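Local coordinates for regulatory protein YycH-like domain-containing protein (Eubacterium rectale, PDB 5COZ) that is of unknown function but has a YycH-like regulatory domain, and its full-length form carries a lipoprotein-type signal, which would fit a regulatory role at the cell surface, at residues A[47-52]-A[299-304]; A[321-326]-A[345-350]; A[158-163]-A[210-215]; A[137-142]-A[194-199]. One frame throughout, in Å; residues are numbered along the deposited sequence.

Contact 1: A[47-52]-A[299-304]; sequences SEINIW and SEISLE
A chi1 of 179° sends CG of Glu300 directly away from its main-chain nitrogen, and the chain stays extended through chi2, while Asn50 turns CG beside its own N (chi1 -80°); the two torsions bring the carboxylate of Glu300 up to the amide of Asn50 on a shared face of a parallel beta pair. The strands 47-50 and 299-304 run 13° apart with axes 4.1 Å apart, and the partners Glu48-Glu300, Ile49-Ile301 and Asn50-Ser302 set the parallel register within a mixed sheet. Glu48 and Asn50 each donate N-H and accept at O, so four backbone N-H...O bonds join the strands. Glu48 O has a second donor, Ser47 OG, which comes from the opposite face of its plane to Ile301 N.

The Asn50 ND2 to Glu300 OE2 bond is 2.7 Å long; the acceptor lies in the amide plane, yet the donor stands well above the carboxylate plane. Arg227 forms a salt bridge with the same OE2, so two donors hold that oxygen. Glu48 OE1 and Glu300 OE1 are 4.3 Å apart; a water near both, Arg155 and Lys186 on Glu48 probably offset the like charges. On the reverse face Ile49 and Ile301 lie side by side, CD1 to CD1 at 3.9 Å. Ser299 and Glu300 both face Tyr324, a classic beta bulge on the next strand pair. Past the end of the strand, the Trp52 ring has Asn50 CB over one face, toward the rim, and Trp52 NE1 donates within the ring plane to Ser302 OG at 3.0 Å.

Contact 2: A[321-326]-A[345-350]; sequences WVVYYY and DVYDAY
Asp345 N donates to Val323 O at 2.8 Å, the shortest polar bond between 321-326 and 345-350. The return bond from Val323 N to Asp345 O completes one hydrogen-bonded pair; Trp321 and Tyr347 form the next, with Val322-Val346 as the non-hydrogen-bonded pair between them. The Asp345 carboxylate also reaches across to Tyr325, whose CG sits between backbone N and carbonyl carbon (chi1 69°), bringing the ring close to it. Asp345 OD2 lies obliquely 3.3 Å from Tyr325 CE1, with ring and carboxylate planes only 21° apart. A water joins Tyr325 OH to Asp345 OD1, while Lys286 of helix 276-288 forms a salt bridge with OD2 and probably favours the charged carboxylate.

On the same face, Trp321 CB and Tyr347 CB touch at 4.3 Å. Trp321 O lies at the in-plane edge of the Tyr347 ring. The indole instead extends to Ala349, Trp321 CD1 to Ala349 CB at 3.7 Å, as its NE1 bonds to Leu274 O; Tyr347 OH bonds to Glu283. Opposing N-to-C directions, 165° apart, and paired reciprocal bonds identify the antiparallel beta hairpin of strands 314-330 and 338-348, with helix 276-288 packed against it.

Contact 3: A[158-163]-A[210-215]; sequences KQLMFM and DTYVFF. With NA (sodium ion), chain B.
Lys158 O lies near the plane of the Tyr212 ring, 4.1 Å from CE1, while the Lys158 ammonium is turned to a salt bridge with Asp193. Leu160 makes the central contact with Tyr212. Its backbone N donates to Tyr212 OH at 2.8 Å, and its CD1 sits over the centre of the ring, 3.7 Å from the centroid and 7° off the normal, a CH-pi contact. The other methyl, CD2, meets the carboxylate of Asp210. At Met161, a selenomethionine, the backbone N donates to a water that in turn donates to Asp210 OD2.

Phe162 places CG between its backbone N and carbonyl carbon (chi1 55°), which swings the ring toward Asp210 and Tyr212: Phe162 CE2 comes within 3.4 Å of Asp210 O, and CZ meets Tyr212 CD2. The two rings are oblique, their planes 60° apart. Met163 O, from a second selenomethionine, accepts a hydrogen bond from Tyr212 OH at 2.7 Å, in the carbonyl plane.

Asp210 OD1 meanwhile binds the sodium ion at 2.5 Å, together with two waters and Gln208. The phenol of Tyr212 thus accepts from Leu160 N and donates to Met163 O, which fixes its rotation and clamps the loop over strand 211-220; separately, one water ties Met161 N to Asp210 OD2, and a second water on OD2 is itself a sodium ligand.

Contact 4: A[137-142]-A[194-199]; sequences SASKFG and DKNTLI
Asn196 and Phe141 make the close part of this contact: OD1 of Asn196 receives the N-H of Phe141 at 2.8 Å and also lies 3.2 Å from Phe141 CB. With CG anti to the backbone N (chi1 -174°), the Asn196 amide is carried across to the other loop, where ND2 bonds to Ala135 O at the end of helix 130-137. Ser139 fits beside it, its CB 3.2 Å from Thr197 O and 3.3 Å from Asn196 OD1, and its OG hydrogen-bonds to Leu134 O.

The two loops run in nearly opposed directions, 150° apart, and share a single backbone bridge between Ser139 and Leu198 without becoming a regular sheet. Ile199 N donates to Ala138 O at 3.0 Å; Lys140 N to Thr197 O is a weak bond, bent to 128°. Asn196 is the centre of an inverse gamma turn.

Toward solvent the packing thins. A water spans Ser139 OG and Asn196 O, donating to both. Lys140 lays its aliphatic CD against Lys195 O, at 3.6 Å, before the chain bends away, and exposed Ile199 rests CD1 on the Ser139 carbonyl.

Overall arrangement
Contacts 1 and 2 belong to one mixed sheet, their centres 9 Å apart, because strands 295-311 and 314-330 are neighbours: Tyr324 OH approaches Glu304 OE2 at 2.8 Å, and Ile51 CG2 packs on Trp321 CH2 at 3.6 Å. Contacts 3 and 4 lie within the sequence separating the two halves of contact 1; contact 3 uses strand 211-220 of the second, antiparallel sheet, and contact 4 packs beside it through Phe141, whose CZ touches Val213 CG1 at 4.1 Å. Their centres are 14 Å apart, and their segments alternate along the chain. Contact 3 supplies Asp210 to the sodium ion, and the Asn196 side chain of contact 4 is about 8 Å from it. Contacts 2 and 3, with centres about 31 Å apart, lie on opposite sides of the chain's centre.

Contact 1: A[47-52]-A[299-304]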
# COMPACT_ATOMS: atom_id res chain seq x y z
N SER A 47 12.83 -11.51 -4.90
CA SER A 47 11.90 -10.45 -5.19
C SER A 47 10.66 -10.78 -5.94
O SER A 47 10.69 -11.54 -6.90
CB SER A 47 12.68 -9.42 -6.00
OG SER A 47 12.00 -8.21 -6.31
N GLU A 48 9.56 -10.12 -5.55
CA GLU A 48 8.34 -10.11 -6.32
C GLU A 48 8.56 -9.14 -7.48
O GLU A 48 9.33 -8.17 -7.35
CB GLU A 48 7.16 -9.62 -5.47
CG GLU A 48 6.67 -10.64 -4.45
CD GLU A 48 5.36 -10.21 -3.82
OE1 GLU A 48 5.38 -9.26 -3.00
OE2 GLU A 48 4.30 -10.76 -4.21
N ILE A 49 7.90 -9.39 -8.61
CA ILE A 49 7.86 -8.50 -9.76
C ILE A 49 6.41 -8.12 -9.93
O ILE A 49 5.58 -9.01 -10.10
CB ILE A 49 8.43 -9.15 -11.04
CG1 ILE A 49 9.86 -9.72 -10.82
CG2 ILE A 49 8.36 -8.19 -12.24
CD1 ILE A 49 10.94 -8.66 -10.53
N ASN A 50 6.09 -6.83 -9.82
CA ASN A 50 4.69 -6.39 -9.90
C ASN A 50 4.47 -5.41 -11.02
O ASN A 50 4.94 -4.25 -10.97
CB ASN A 50 4.28 -5.74 -8.59
CG ASN A 50 3.93 -6.72 -7.52
OD1 ASN A 50 3.25 -7.72 -7.78
ND2 ASN A 50 4.29 -6.40 -6.26
N ILE A 51 3.76 -5.88 -12.08
CA ILE A 51 3.36 -4.99 -13.17
C ILE A 51 1.83 -4.83 -13.15
O ILE A 51 1.25 -4.17 -14.01
CB ILE A 51 3.94 -5.36 -14.57
CG1 ILE A 51 3.63 -6.80 -15.00
CG2 ILE A 51 5.45 -5.11 -14.53
CD1 ILE A 51 2.24 -6.99 -15.63
N TRP A 52 1.17 -5.47 -12.16
CA TRP A 52 -0.24 -5.24 -11.84
C TRP A 52 -1.09 -5.52 -13.07
O TRP A 52 -0.90 -6.56 -13.70
CB TRP A 52 -0.40 -3.81 -11.26
CG TRP A 52 0.56 -3.56 -10.13
CD1 TRP A 52 1.75 -2.87 -10.19
CD2 TRP A 52 0.42 -4.00 -8.76
NE1 TRP A 52 2.35 -2.85 -8.94
CE2 TRP A 52 1.57 -3.55 -8.06
CE3 TRP A 52 -0.52 -4.80 -8.09
CZ2 TRP A 52 1.77 -3.83 -6.70
CZ3 TRP A 52 -0.33 -5.06 -6.74
CH2 TRP A 52 0.81 -4.61 -6.06
N SER A 299 13.65 -7.02 -2.48
CA SER A 299 12.43 -7.77 -2.20
C SER A 299 11.29 -7.54 -3.21
O SER A 299 10.38 -8.37 -3.27
CB SER A 299 11.93 -7.42 -0.80
OG SER A 299 11.38 -6.11 -0.77
N GLU A 300 11.27 -6.40 -3.92
CA GLU A 300 10.18 -6.16 -4.85
C GLU A 300 10.59 -5.13 -5.90
O GLU A 300 11.26 -4.14 -5.57
CB GLU A 300 8.95 -5.66 -4.07
CG GLU A 300 7.76 -5.36 -4.96
CD GLU A 300 6.50 -4.88 -4.27
OE1 GLU A 300 6.37 -5.03 -3.04
OE2 GLU A 300 5.62 -4.39 -5.00
N ILE A 301 10.15 -5.35 -7.15
CA ILE A 301 10.29 -4.37 -8.21
C ILE A 301 8.86 -4.14 -8.70
O ILE A 301 8.17 -5.11 -9.06
CB ILE A 301 11.23 -4.81 -9.34
CG1 ILE A 301 12.62 -5.13 -8.78
CG2 ILE A 301 11.28 -3.72 -10.46
CD1 ILE A 301 13.54 -5.85 -9.88
N SER A 302 8.40 -2.89 -8.71
CA SER A 302 7.00 -2.59 -8.95
C SER A 302 6.81 -1.39 -9.84
O SER A 302 7.44 -0.36 -9.63
CB SER A 302 6.34 -2.32 -7.58
OG SER A 302 4.97 -1.97 -7.69
N LEU A 303 5.90 -1.50 -10.81
CA LEU A 303 5.50 -0.41 -11.69
C LEU A 303 4.35 0.33 -11.01
O LEU A 303 3.33 -0.29 -10.71
CB LEU A 303 5.07 -0.95 -13.07
CG LEU A 303 4.45 0.05 -14.02
CD1 LEU A 303 5.47 1.18 -14.36
CD2 LEU A 303 3.98 -0.69 -15.30
N GLU A 304 4.54 1.62 -10.75
CA GLU A 304 3.52 2.38 -10.01
C GLU A 304 3.33 3.74 -10.62
O GLU A 304 4.16 4.21 -11.39
CB GLU A 304 3.92 2.52 -8.52
CG GLU A 304 4.23 1.16 -7.90
CD GLU A 304 4.56 1.15 -6.42
OE1 GLU A 304 4.65 2.25 -5.83
OE2 GLU A 304 4.85 0.06 -5.88
O HOH W 1 8.16 -9.35 -1.56
O HOH W 2 6.53 -7.24 -1.62

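Contact 2: A[321-326]-A[345-350]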
# COMPACT_ATOMS: atom_id res chain seq x y z
N TRP A 321 9.31 3.09 -11.69
CA TRP A 321 9.71 1.76 -11.23
C TRP A 321 10.25 1.92 -9.82
O TRP A 321 11.16 2.74 -9.61
CB TRP A 321 10.78 1.15 -12.14
CG TRP A 321 10.28 0.61 -13.43
CD1 TRP A 321 10.52 1.12 -14.68
CD2 TRP A 321 9.56 -0.61 -13.62
NE1 TRP A 321 9.96 0.29 -15.64
CE2 TRP A 321 9.39 -0.79 -15.02
CE3 TRP A 321 9.03 -1.58 -12.75
CZ2 TRP A 321 8.73 -1.90 -15.57
CZ3 TRP A 321 8.38 -2.69 -13.29
CH2 TRP A 321 8.23 -2.84 -14.68
N VAL A 322 9.66 1.21 -8.85
CA VAL A 322 10.09 1.28 -7.46
C VAL A 322 10.80 -0.01 -7.13
O VAL A 322 10.29 -1.09 -7.45
CB VAL A 322 8.91 1.50 -6.48
CG1 VAL A 322 9.45 1.74 -5.07
CG2 VAL A 322 8.06 2.69 -6.92
N VAL A 323 11.98 0.08 -6.49
CA VAL A 323 12.69 -1.09 -6.00
C VAL A 323 12.68 -1.03 -4.49
O VAL A 323 13.21 -0.11 -3.89
CB VAL A 323 14.14 -1.19 -6.54
CG1 VAL A 323 14.85 -2.45 -6.00
CG2 VAL A 323 14.14 -1.20 -8.06
N TYR A 324 12.06 -2.05 -3.87
CA TYR A 324 12.01 -2.16 -2.42
C TYR A 324 13.07 -3.15 -2.01
O TYR A 324 13.20 -4.21 -2.65
CB TYR A 324 10.62 -2.66 -1.97
CG TYR A 324 9.49 -1.75 -2.40
CD1 TYR A 324 8.82 -1.97 -3.61
CD2 TYR A 324 9.01 -0.75 -1.56
CE1 TYR A 324 7.72 -1.19 -3.98
CE2 TYR A 324 7.92 0.04 -1.93
CZ TYR A 324 7.26 -0.20 -3.12
OH TYR A 324 6.20 0.59 -3.50
N TYR A 325 13.88 -2.78 -0.99
CA TYR A 325 14.93 -3.68 -0.55
C TYR A 325 15.16 -3.55 0.93
O TYR A 325 14.76 -2.56 1.53
CB TYR A 325 16.24 -3.39 -1.35
CG TYR A 325 16.88 -2.06 -1.03
CD1 TYR A 325 16.50 -0.90 -1.70
CD2 TYR A 325 17.92 -1.96 -0.10
CE1 TYR A 325 17.11 0.33 -1.43
CE2 TYR A 325 18.53 -0.75 0.18
CZ TYR A 325 18.12 0.40 -0.47
OH TYR A 325 18.75 1.60 -0.20
N TYR A 326 15.86 -4.53 1.50
CA TYR A 326 16.26 -4.49 2.90
C TYR A 326 17.75 -4.30 3.01
O TYR A 326 18.50 -4.82 2.18
CB TYR A 326 15.93 -5.83 3.60
CG TYR A 326 14.47 -6.15 3.65
CD1 TYR A 326 13.62 -5.46 4.52
CD2 TYR A 326 13.94 -7.20 2.90
CE1 TYR A 326 12.27 -5.77 4.60
CE2 TYR A 326 12.57 -7.51 2.96
CZ TYR A 326 11.75 -6.80 3.83
OH TYR A 326 10.40 -7.09 3.90
N ASP A 345 14.11 2.57 -3.60
CA ASP A 345 14.62 3.47 -4.61
C ASP A 345 13.53 3.67 -5.66
O ASP A 345 12.68 2.79 -5.84
CB ASP A 345 15.91 2.93 -5.23
CG ASP A 345 17.13 3.22 -4.36
OD1 ASP A 345 17.35 4.42 -4.00
OD2 ASP A 345 17.89 2.27 -4.04
N VAL A 346 13.54 4.82 -6.33
CA VAL A 346 12.51 5.15 -7.31
C VAL A 346 13.16 5.64 -8.58
O VAL A 346 14.06 6.48 -8.52
CB VAL A 346 11.52 6.22 -6.77
CG1 VAL A 346 10.36 6.42 -7.76
CG2 VAL A 346 10.96 5.85 -5.41
N TYR A 347 12.68 5.15 -9.71
CA TYR A 347 13.16 5.54 -11.03
C TYR A 347 12.04 6.08 -11.87
O TYR A 347 10.96 5.49 -11.90
CB TYR A 347 13.74 4.30 -11.75
CG TYR A 347 15.01 3.80 -11.11
CD1 TYR A 347 14.97 2.97 -9.99
CD2 TYR A 347 16.25 4.09 -11.67
CE1 TYR A 347 16.15 2.53 -9.38
CE2 TYR A 347 17.43 3.65 -11.08
CZ TYR A 347 17.37 2.88 -9.94
OH TYR A 347 18.57 2.46 -9.42
N ASP A 348 12.31 7.14 -12.63
CA ASP A 348 11.38 7.58 -13.67
C ASP A 348 11.23 6.39 -14.64
O ASP A 348 12.24 5.86 -15.13
CB ASP A 348 11.96 8.83 -14.34
CG ASP A 348 11.18 9.40 -15.51
OD1 ASP A 348 10.61 8.60 -16.30
OD2 ASP A 348 11.20 10.64 -15.68
N ALA A 349 9.98 5.93 -14.90
CA ALA A 349 9.87 4.70 -15.71
C ALA A 349 10.21 4.92 -17.18
O ALA A 349 10.56 3.94 -17.84
CB ALA A 349 8.48 4.09 -15.59
N TYR A 350 10.12 6.15 -17.68
CA TYR A 350 10.46 6.43 -19.07
C TYR A 350 11.94 6.57 -19.25
O TYR A 350 12.48 6.02 -20.21
CB TYR A 350 9.83 7.73 -19.59
CG TYR A 350 8.32 7.81 -19.50
CD1 TYR A 350 7.51 6.93 -20.21
CD2 TYR A 350 7.71 8.82 -18.76
CE1 TYR A 350 6.11 7.04 -20.17
CE2 TYR A 350 6.33 8.93 -18.69
CZ TYR A 350 5.54 8.08 -19.45
OH TYR A 350 4.17 8.22 -19.35
O HOH W 3 17.57 4.07 -0.98

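Contact 3: A[158-163]-A[210-215]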
# COMPACT_ATOMS: atom_id res chain seq x y z
N LYS A 158 -2.08 -19.19 5.91
CA LYS A 158 -2.99 -19.75 6.92
C LYS A 158 -4.45 -19.39 6.59
O LYS A 158 -4.77 -18.29 6.16
CB LYS A 158 -2.62 -19.23 8.33
CG LYS A 158 -3.49 -19.80 9.45
CD LYS A 158 -2.97 -19.46 10.82
CE LYS A 158 -3.91 -19.97 11.90
NZ LYS A 158 -3.32 -19.77 13.24
N GLN A 159 -5.33 -20.37 6.76
CA GLN A 159 -6.76 -20.18 6.56
C GLN A 159 -7.41 -20.08 7.91
O GLN A 159 -7.30 -21.02 8.71
CB GLN A 159 -7.37 -21.37 5.78
CG GLN A 159 -6.61 -21.70 4.49
CD GLN A 159 -6.83 -20.64 3.45
OE1 GLN A 159 -7.98 -20.34 3.08
NE2 GLN A 159 -5.74 -19.98 3.04
N LEU A 160 -8.08 -18.97 8.20
CA LEU A 160 -8.77 -18.81 9.48
C LEU A 160 -10.02 -19.66 9.47
O LEU A 160 -10.44 -20.13 8.40
CB LEU A 160 -9.05 -17.35 9.78
CG LEU A 160 -7.77 -16.49 9.87
CD1 LEU A 160 -8.13 -15.02 9.98
CD2 LEU A 160 -6.88 -16.92 11.08
N MSE A 161 -10.59 -19.93 10.65
CA MSE A 161 -11.66 -20.90 10.69
C MSE A 161 -13.06 -20.38 10.38
O MSE A 161 -13.94 -21.20 10.10
CB MSE A 161 -11.67 -21.62 12.03
CG MSE A 161 -10.53 -22.62 12.12
SE MSE A 161 -10.69 -23.81 13.65
CE MSE A 161 -10.03 -22.58 14.92
N PHE A 162 -13.28 -19.06 10.41
CA PHE A 162 -14.63 -18.53 10.19
C PHE A 162 -14.96 -18.38 8.71
O PHE A 162 -16.14 -18.31 8.37
CB PHE A 162 -14.82 -17.20 10.93
CG PHE A 162 -13.80 -16.14 10.59
CD1 PHE A 162 -14.03 -15.25 9.54
CD2 PHE A 162 -12.64 -15.99 11.34
CE1 PHE A 162 -13.09 -14.25 9.24
CE2 PHE A 162 -11.71 -15.00 11.04
CZ PHE A 162 -11.92 -14.16 9.97
N MSE A 163 -13.93 -18.31 7.84
CA MSE A 163 -14.13 -18.24 6.39
C MSE A 163 -12.79 -18.45 5.71
O MSE A 163 -11.73 -18.14 6.27
CB MSE A 163 -14.80 -16.92 5.95
CG MSE A 163 -13.86 -15.72 5.89
SE MSE A 163 -14.74 -14.00 5.75
CE MSE A 163 -15.92 -14.36 4.30
N ASP A 210 -9.12 -13.30 15.65
CA ASP A 210 -8.62 -13.69 14.34
C ASP A 210 -9.21 -12.80 13.26
O ASP A 210 -10.43 -12.69 13.13
CB ASP A 210 -8.89 -15.17 14.05
CG ASP A 210 -8.07 -16.13 14.88
OD1 ASP A 210 -7.23 -15.66 15.69
OD2 ASP A 210 -8.24 -17.35 14.72
N THR A 211 -8.34 -12.15 12.48
CA THR A 211 -8.75 -11.17 11.48
C THR A 211 -7.94 -11.33 10.22
O THR A 211 -6.72 -11.53 10.28
CB THR A 211 -8.51 -9.76 12.10
OG1 THR A 211 -9.29 -9.62 13.30
CG2 THR A 211 -8.86 -8.62 11.15
N TYR A 212 -8.60 -11.25 9.06
CA TYR A 212 -7.90 -11.14 7.78
C TYR A 212 -7.75 -9.67 7.46
O TYR A 212 -8.72 -8.93 7.64
CB TYR A 212 -8.72 -11.75 6.64
CG TYR A 212 -8.81 -13.25 6.59
CD1 TYR A 212 -7.67 -14.03 6.37
CD2 TYR A 212 -10.04 -13.89 6.63
CE1 TYR A 212 -7.75 -15.41 6.24
CE2 TYR A 212 -10.14 -15.27 6.46
CZ TYR A 212 -9.00 -16.02 6.26
OH TYR A 212 -9.11 -17.39 6.11
N VAL A 213 -6.61 -9.24 6.93
CA VAL A 213 -6.44 -7.86 6.47
C VAL A 213 -6.02 -7.89 5.02
O VAL A 213 -4.95 -8.41 4.70
CB VAL A 213 -5.42 -7.06 7.32
CG1 VAL A 213 -5.16 -5.67 6.71
CG2 VAL A 213 -5.88 -6.93 8.76
N PHE A 214 -6.85 -7.31 4.15
CA PHE A 214 -6.45 -7.15 2.76
C PHE A 214 -5.94 -5.78 2.50
O PHE A 214 -6.51 -4.80 2.99
CB PHE A 214 -7.64 -7.37 1.81
CG PHE A 214 -8.03 -8.81 1.75
CD1 PHE A 214 -8.95 -9.35 2.65
CD2 PHE A 214 -7.54 -9.63 0.74
CE1 PHE A 214 -9.32 -10.70 2.57
CE2 PHE A 214 -7.88 -10.98 0.68
CZ PHE A 214 -8.78 -11.51 1.59
N PHE A 215 -4.88 -5.70 1.69
CA PHE A 215 -4.44 -4.46 1.08
C PHE A 215 -4.82 -4.52 -0.36
O PHE A 215 -4.37 -5.41 -1.07
CB PHE A 215 -2.92 -4.20 1.18
CG PHE A 215 -2.33 -3.73 2.48
CD1 PHE A 215 -3.07 -3.80 3.67
CD2 PHE A 215 -1.05 -3.21 2.53
CE1 PHE A 215 -2.49 -3.41 4.89
CE2 PHE A 215 -0.49 -2.79 3.74
CZ PHE A 215 -1.21 -2.88 4.91
NA NA B . -6.56 -16.62 17.89
O HOH W 4 -9.82 -18.71 13.09
O HOH W 5 -7.88 -18.61 17.06
O HOH W 6 -8.40 -15.80 18.99

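Contact 4: A[137-142]-A[194-199]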
# COMPACT_ATOMS: atom_id res chain seq x y z
N SER A 137 -4.73 -1.57 14.71
CA SER A 137 -3.94 -0.41 15.15
C SER A 137 -3.49 -0.42 16.62
O SER A 137 -2.80 0.52 17.04
CB SER A 137 -4.71 0.88 14.84
OG SER A 137 -5.89 1.02 15.60
N ALA A 138 -3.78 -1.48 17.38
CA ALA A 138 -3.34 -1.55 18.78
C ALA A 138 -2.61 -2.86 19.07
O ALA A 138 -2.44 -3.26 20.23
CB ALA A 138 -4.51 -1.38 19.71
N SER A 139 -2.14 -3.53 18.00
CA SER A 139 -1.51 -4.82 18.13
C SER A 139 -0.15 -4.85 17.44
O SER A 139 0.36 -3.79 17.07
CB SER A 139 -2.46 -5.90 17.57
OG SER A 139 -3.69 -5.88 18.28
N LYS A 140 0.46 -6.03 17.26
CA LYS A 140 1.79 -6.16 16.66
C LYS A 140 1.78 -5.75 15.17
O LYS A 140 2.80 -5.25 14.66
CB LYS A 140 2.30 -7.60 16.83
CG LYS A 140 3.81 -7.76 16.72
CD LYS A 140 4.23 -9.20 17.03
CE LYS A 140 5.69 -9.45 16.78
NZ LYS A 140 6.55 -8.90 17.87
N PHE A 141 0.65 -5.98 14.48
CA PHE A 141 0.56 -5.64 13.07
C PHE A 141 0.62 -4.13 12.88
O PHE A 141 0.01 -3.38 13.65
CB PHE A 141 -0.76 -6.19 12.48
CG PHE A 141 -0.97 -5.93 11.01
CD1 PHE A 141 -0.28 -6.66 10.06
CD2 PHE A 141 -1.81 -4.91 10.58
CE1 PHE A 141 -0.48 -6.43 8.69
CE2 PHE A 141 -2.01 -4.68 9.21
CZ PHE A 141 -1.34 -5.44 8.28
N GLY A 142 1.29 -3.72 11.81
CA GLY A 142 1.40 -2.32 11.43
C GLY A 142 1.32 -2.24 9.92
O GLY A 142 1.74 -3.17 9.23
N ASP A 194 -3.14 -15.40 16.45
CA ASP A 194 -2.52 -15.18 17.76
C ASP A 194 -1.14 -14.49 17.67
O ASP A 194 -0.71 -13.91 18.67
CB ASP A 194 -2.40 -16.50 18.51
CG ASP A 194 -1.48 -17.47 17.83
OD1 ASP A 194 -1.90 -18.06 16.83
OD2 ASP A 194 -0.31 -17.56 18.24
N LYS A 195 -0.47 -14.55 16.50
CA LYS A 195 0.85 -13.89 16.32
C LYS A 195 0.68 -12.36 16.38
O LYS A 195 1.63 -11.63 16.66
CB LYS A 195 1.51 -14.29 15.00
CG LYS A 195 1.82 -15.78 14.86
CD LYS A 195 2.67 -16.36 16.00
CE LYS A 195 3.04 -17.80 15.75
NZ LYS A 195 1.84 -18.70 15.77
N ASN A 196 -0.55 -11.89 16.15
CA ASN A 196 -0.86 -10.47 16.23
C ASN A 196 -1.16 -10.09 17.68
O ASN A 196 -2.33 -9.87 18.05
CB ASN A 196 -2.05 -10.12 15.32
CG ASN A 196 -2.30 -8.64 15.26
OD1 ASN A 196 -1.35 -7.84 15.21
ND2 ASN A 196 -3.56 -8.24 15.29
N THR A 197 -0.11 -10.06 18.52
CA THR A 197 -0.26 -9.79 19.96
C THR A 197 -0.97 -8.48 20.21
O THR A 197 -0.62 -7.46 19.60
CB THR A 197 1.13 -9.76 20.62
OG1 THR A 197 1.93 -10.82 20.08
CG2 THR A 197 1.05 -9.83 22.17
N LEU A 198 -1.99 -8.50 21.08
CA LEU A 198 -2.69 -7.29 21.46
C LEU A 198 -1.77 -6.53 22.44
O LEU A 198 -1.46 -7.04 23.51
CB LEU A 198 -4.07 -7.60 22.05
CG LEU A 198 -4.90 -6.38 22.54
CD1 LEU A 198 -5.22 -5.39 21.41
CD2 LEU A 198 -6.19 -6.85 23.14
N ILE A 199 -1.27 -5.36 22.02
CA ILE A 199 -0.32 -4.60 22.83
C ILE A 199 -1.02 -3.55 23.67
O ILE A 199 -0.64 -3.35 24.84
CB ILE A 199 0.81 -3.98 21.96
CG1 ILE A 199 1.53 -5.07 21.13
CG2 ILE A 199 1.83 -3.20 22.83
CD1 ILE A 199 2.49 -4.55 20.05
O HOH W 7 -4.64 -8.39 18.68